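Local coordinates for YCAC GENE product (Escherichia coli, PDB 1YAC), which is probably a hydrolase of unknown specificity, an octamer of three-layer alpha-beta-alpha subunits with an isochorismatase-type domain, at residues L43-K48 and S188-D193; N89-D92 and F96-A99. All coordinates share one frame; numbering follows the deposited sequence.

Contact 1 (L43-K48 and S188-D193); sequences LGDLAK and SNHIPD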
loop_
_atom_site.group_PDB
_atom_site.type_symbol
_atom_site.label_atom_id
_atom_site.label_comp_id
_atom_site.label_asym_id
_atom_site.label_seq_id
_atom_site.Cartn_x
_atom_site.Cartn_y
_atom_site.Cartn_z
ATOM N N LEU A 43 -5.982 26.264 0.075
ATOM C CA LEU A 43 -5.412 27.073 -1.003
ATOM C C LEU A 43 -6.256 28.325 -1.211
ATOM O O LEU A 43 -5.721 29.419 -1.367
ATOM C CB LEU A 43 -5.323 26.279 -2.313
ATOM C CG LEU A 43 -4.726 27.031 -3.521
ATOM C CD1 LEU A 43 -3.336 27.618 -3.203
ATOM C CD2 LEU A 43 -4.645 26.081 -4.711
ATOM N N GLY A 44 -7.573 28.166 -1.233
ATOM C CA GLY A 44 -8.421 29.338 -1.381
ATOM C C GLY A 44 -8.215 30.312 -0.218
ATOM O O GLY A 44 -8.064 31.528 -0.422
ATOM N N ASP A 45 -8.157 29.776 1.000
ATOM C CA ASP A 45 -7.977 30.596 2.198
ATOM C C ASP A 45 -6.649 31.335 2.189
ATOM O O ASP A 45 -6.578 32.495 2.617
ATOM C CB ASP A 45 -8.073 29.751 3.472
ATOM C CG ASP A 45 -9.498 29.400 3.851
ATOM O OD1 ASP A 45 -10.455 29.719 3.105
ATOM O OD2 ASP A 45 -9.659 28.807 4.928
ATOM N N LEU A 46 -5.588 30.683 1.716
ATOM C CA LEU A 46 -4.289 31.347 1.691
ATOM C C LEU A 46 -4.267 32.430 0.615
ATOM O O LEU A 46 -3.690 33.502 0.825
ATOM C CB LEU A 46 -3.127 30.348 1.544
ATOM C CG LEU A 46 -2.754 29.695 0.214
ATOM C CD1 LEU A 46 -1.878 30.624 -0.639
ATOM C CD2 LEU A 46 -2.010 28.396 0.497
ATOM N N ALA A 47 -4.925 32.179 -0.512
ATOM C CA ALA A 47 -4.982 33.168 -1.583
ATOM C C ALA A 47 -5.668 34.422 -1.040
ATOM O O ALA A 47 -5.220 35.555 -1.271
ATOM C CB ALA A 47 -5.754 32.625 -2.770
ATOM N N LYS A 48 -6.746 34.209 -0.297
ATOM C CA LYS A 48 -7.484 35.309 0.300
ATOM C C LYS A 48 -6.649 35.998 1.385
ATOM O O LYS A 48 -6.528 37.235 1.401
ATOM C CB LYS A 48 -8.803 34.798 0.889
ATOM C CG LYS A 48 -9.617 35.865 1.598
ATOM C CD LYS A 48 -10.844 36.279 0.811
ATOM C CE LYS A 48 -10.503 36.838 -0.547
ATOM N NZ LYS A 48 -11.715 37.419 -1.191
ATOM N N SER A 188 -4.297 26.271 11.779
ATOM C CA SER A 188 -5.220 25.594 12.683
ATOM C C SER A 188 -6.479 25.094 11.951
ATOM O O SER A 188 -6.967 23.995 12.216
ATOM C CB SER A 188 -5.605 26.542 13.834
ATOM O OG SER A 188 -6.501 25.919 14.741
ATOM N N ASN A 189 -6.968 25.896 11.008
ATOM C CA ASN A 189 -8.159 25.535 10.239
ATOM C C ASN A 189 -7.937 24.427 9.225
ATOM O O ASN A 189 -8.891 23.774 8.812
ATOM C CB ASN A 189 -8.706 26.754 9.483
ATOM C CG ASN A 189 -9.259 27.814 10.419
ATOM O OD1 ASN A 189 -9.790 27.487 11.475
ATOM N ND2 ASN A 189 -9.009 29.065 10.116
ATOM N N HIS A 190 -6.675 24.204 8.844
ATOM C CA HIS A 190 -6.363 23.210 7.829
ATOM C C HIS A 190 -5.369 22.097 8.158
ATOM O O HIS A 190 -5.047 21.279 7.298
ATOM C CB HIS A 190 -5.965 23.927 6.536
ATOM C CG HIS A 190 -7.060 24.778 5.986
ATOM N ND1 HIS A 190 -8.209 24.253 5.432
ATOM C CD2 HIS A 190 -7.207 26.124 5.940
ATOM C CE1 HIS A 190 -9.009 25.237 5.053
ATOM N NE2 HIS A 190 -8.419 26.378 5.355
ATOM N N ILE A 191 -4.915 22.050 9.401
ATOM C CA ILE A 191 -3.987 21.006 9.818
ATOM C C ILE A 191 -4.429 20.542 11.212
ATOM O O ILE A 191 -4.039 21.139 12.224
ATOM C CB ILE A 191 -2.528 21.537 9.891
ATOM C CG1 ILE A 191 -2.154 22.251 8.588
ATOM C CG2 ILE A 191 -1.556 20.385 10.175
ATOM C CD1 ILE A 191 -0.863 23.041 8.691
ATOM N N PRO A 192 -5.272 19.493 11.286
ATOM C CA PRO A 192 -5.746 18.983 12.579
ATOM C C PRO A 192 -4.634 18.813 13.615
ATOM O O PRO A 192 -4.811 19.173 14.781
ATOM C CB PRO A 192 -6.374 17.643 12.199
ATOM C CG PRO A 192 -6.994 17.956 10.857
ATOM C CD PRO A 192 -5.880 18.743 10.171
ATOM N N ASP A 193 -3.482 18.295 13.189
ATOM C CA ASP A 193 -2.361 18.087 14.103
ATOM C C ASP A 193 -1.875 19.400 14.717
ATOM O O ASP A 193 -1.573 19.459 15.913
ATOM C CB ASP A 193 -1.199 17.364 13.399
ATOM C CG ASP A 193 -1.548 15.916 13.000
ATOM O OD1 ASP A 193 -2.221 15.201 13.786
ATOM O OD2 ASP A 193 -1.130 15.489 11.905
HETATM O O HOH W 1 -8.256 29.405 7.270
#

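Contact 2 (N89-D92 and F96-A99); sequences NAWD and FVKA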
loop_
_atom_site.group_PDB
_atom_site.type_symbol
_atom_site.label_atom_id
_atom_site.label_comp_id
_atom_site.label_asym_id
_atom_site.label_seq_id
_atom_site.Cartn_x
_atom_site.Cartn_y
_atom_site.Cartn_z
ATOM N N ASN A 89 -7.504 23.503 -22.607
ATOM C CA ASN A 89 -6.364 24.198 -21.986
ATOM C C ASN A 89 -6.866 25.646 -21.786
ATOM O O ASN A 89 -7.206 26.333 -22.758
ATOM C CB ASN A 89 -5.160 24.208 -22.925
ATOM C CG ASN A 89 -4.007 25.020 -22.376
ATOM O OD1 ASN A 89 -4.097 25.623 -21.312
ATOM N ND2 ASN A 89 -2.903 25.019 -23.095
ATOM N N ALA A 90 -6.959 26.092 -20.529
ATOM C CA ALA A 90 -7.419 27.444 -20.210
ATOM C C ALA A 90 -6.609 28.515 -20.929
ATOM O O ALA A 90 -7.138 29.583 -21.257
ATOM C CB ALA A 90 -7.359 27.689 -18.706
ATOM N N TRP A 91 -5.328 28.232 -21.168
ATOM C CA TRP A 91 -4.462 29.178 -21.863
ATOM C C TRP A 91 -4.918 29.445 -23.297
ATOM O O TRP A 91 -4.525 30.439 -23.881
ATOM C CB TRP A 91 -3.005 28.720 -21.852
ATOM C CG TRP A 91 -2.068 29.888 -21.826
ATOM C CD1 TRP A 91 -1.443 30.475 -22.900
ATOM C CD2 TRP A 91 -1.661 30.636 -20.671
ATOM N NE1 TRP A 91 -0.678 31.537 -22.479
ATOM C CE2 TRP A 91 -0.795 31.658 -21.118
ATOM C CE3 TRP A 91 -1.948 30.537 -19.298
ATOM C CZ2 TRP A 91 -0.209 32.580 -20.238
ATOM C CZ3 TRP A 91 -1.365 31.449 -18.429
ATOM C CH2 TRP A 91 -0.506 32.458 -18.902
ATOM N N ASP A 92 -5.706 28.538 -23.871
ATOM C CA ASP A 92 -6.235 28.718 -25.223
ATOM C C ASP A 92 -7.432 29.669 -25.237
ATOM O O ASP A 92 -7.915 30.048 -26.307
ATOM C CB ASP A 92 -6.642 27.376 -25.829
ATOM C CG ASP A 92 -5.457 26.586 -26.359
ATOM O OD1 ASP A 92 -4.426 27.203 -26.706
ATOM O OD2 ASP A 92 -5.556 25.345 -26.433
ATOM N N PHE A 96 -9.117 34.250 -20.533
ATOM C CA PHE A 96 -8.333 33.706 -19.432
ATOM C C PHE A 96 -6.926 34.313 -19.413
ATOM O O PHE A 96 -6.501 34.858 -18.394
ATOM C CB PHE A 96 -8.265 32.174 -19.518
ATOM C CG PHE A 96 -7.504 31.541 -18.389
ATOM C CD1 PHE A 96 -8.118 31.316 -17.161
ATOM C CD2 PHE A 96 -6.159 31.181 -18.546
ATOM C CE1 PHE A 96 -7.414 30.743 -16.105
ATOM C CE2 PHE A 96 -5.449 30.604 -17.494
ATOM C CZ PHE A 96 -6.080 30.389 -16.274
ATOM N N VAL A 97 -6.226 34.246 -20.544
ATOM C CA VAL A 97 -4.867 34.788 -20.630
ATOM C C VAL A 97 -4.861 36.287 -20.306
ATOM O O VAL A 97 -4.000 36.769 -19.562
ATOM C CB VAL A 97 -4.214 34.532 -22.022
ATOM C CG1 VAL A 97 -2.788 35.066 -22.029
ATOM C CG2 VAL A 97 -4.182 33.040 -22.336
ATOM N N LYS A 98 -5.850 37.013 -20.822
ATOM C CA LYS A 98 -5.957 38.448 -20.560
ATOM C C LYS A 98 -6.055 38.705 -19.053
ATOM O O LYS A 98 -5.338 39.553 -18.505
ATOM C CB LYS A 98 -7.188 39.026 -21.257
ATOM C CG LYS A 98 -6.883 39.847 -22.484
ATOM C CD LYS A 98 -8.156 40.446 -23.068
ATOM C CE LYS A 98 -8.859 41.343 -22.057
ATOM N NZ LYS A 98 -10.097 41.958 -22.629
ATOM N N ALA A 99 -6.908 37.937 -18.378
ATOM C CA ALA A 99 -7.080 38.097 -16.935
ATOM C C ALA A 99 -5.764 37.800 -16.209
ATOM O O ALA A 99 -5.358 38.554 -15.319
ATOM C CB ALA A 99 -8.199 37.192 -16.420
#

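Contact 1 (L43-K48 and S188-D193)
D45 and H190 meet through a single hydrogen bond: NE2 of H190 donates to OD2 of D45 at 2.8 Å, nearly straight, with an N-H...O angle of 173°. The oxygen sits at the edge of the imidazole, practically in its plane. The carboxylate is turned differently; its plane stands 63° from that of the ring, and NE2 reaches OD2 from well above the carboxylate plane. Both side chains leave the backbone the same way, each CG anti to its own carbonyl carbon, which sends the two groups into the space between the helices. N189 adds a second, indirect tie. A water donates to D45 OD2 at 2.8 Å and accepts from N189 ND2 at 3.0 Å, so OD2 is gripped by both the imidazole and the water. The CB of N189 also rests on one face of the H190 ring, 3.8 Å above its plane and offset toward the rim. The other carboxylate oxygen, OD1, is bonded to Q75 NE2, which helps fix the rotation of the group. Beyond H190 the chain passes I191, the N-cap of the next helix. The arrangement is a His-carboxylate hydrogen bond joining helix 33-49, which packs on the central sheet, to H190, where helix 180-190 gives way to helix 192-204 in the C-terminal part of the chain.

Contact 2 (N89-D92 and F96-A99)
W91 and V97 pack with a methyl over an indole: CG2 of V97 lies 3.6 Å from the centroid of the five-membered ring, only 2° off its normal, a CH-pi contact. In the valine, CG1 anti to the backbone N (chi1 -178°) leaves CG2 beside that N, on the side facing the indole, and CG2 covers the pyrrole part while CG1 reaches the six-membered ring, 4.0 Å from W91 CZ2. A second CH-pi contact runs the other way, from the 89-92 turn to the helix. CB of A90 stands over the centre of the F96 ring, 3.6 Å from its centroid and 8° off the normal. The edge of that phenyl ring meets the indole, where F96 CE2 comes within 3.9 Å of W91 CE3, the two side chains crossing at about a right angle. These residues fold the loop after strand 81-84 against helix 94-102 of the alpha-beta-alpha sandwich. The loop's short 3-10 segment opens with an Asx turn, in which N89 OD1 accepts from W91 N at 2.9 Å, with the donor above the carbonyl plane. At its polar end W91 NE1 bonds to E129 OE2, while the indole also touches S125 and A126 of helix 115-128. Replacing W91 by an alanine is likely to leave V97 CG2 without its aromatic platform and E129 OE2 without its indole N-H donor. F96 continues inward, its side chain packing on I55 and T57 of strand 54-59.

Contact 1 and contact 2 lie on opposite sides of the chain's centre, their own centres 27 Å apart and their nearest atoms about 12 Å apart, so they do not touch. Along the sequence contact 2 is nested within the long loop closed by contact 1. They differ in reach and in chemistry: contact 1 bridges 139 intervening residues by polar groups and a water, whereas contact 2 spans a few residues by aromatic and aliphatic packing. Both lie near subunit borders of the octamer, since D193 of 188-193 and D92 of 89-92 each form a salt bridge with an arginine of another copy, R29 and R7 of neighbouring subunits respectively.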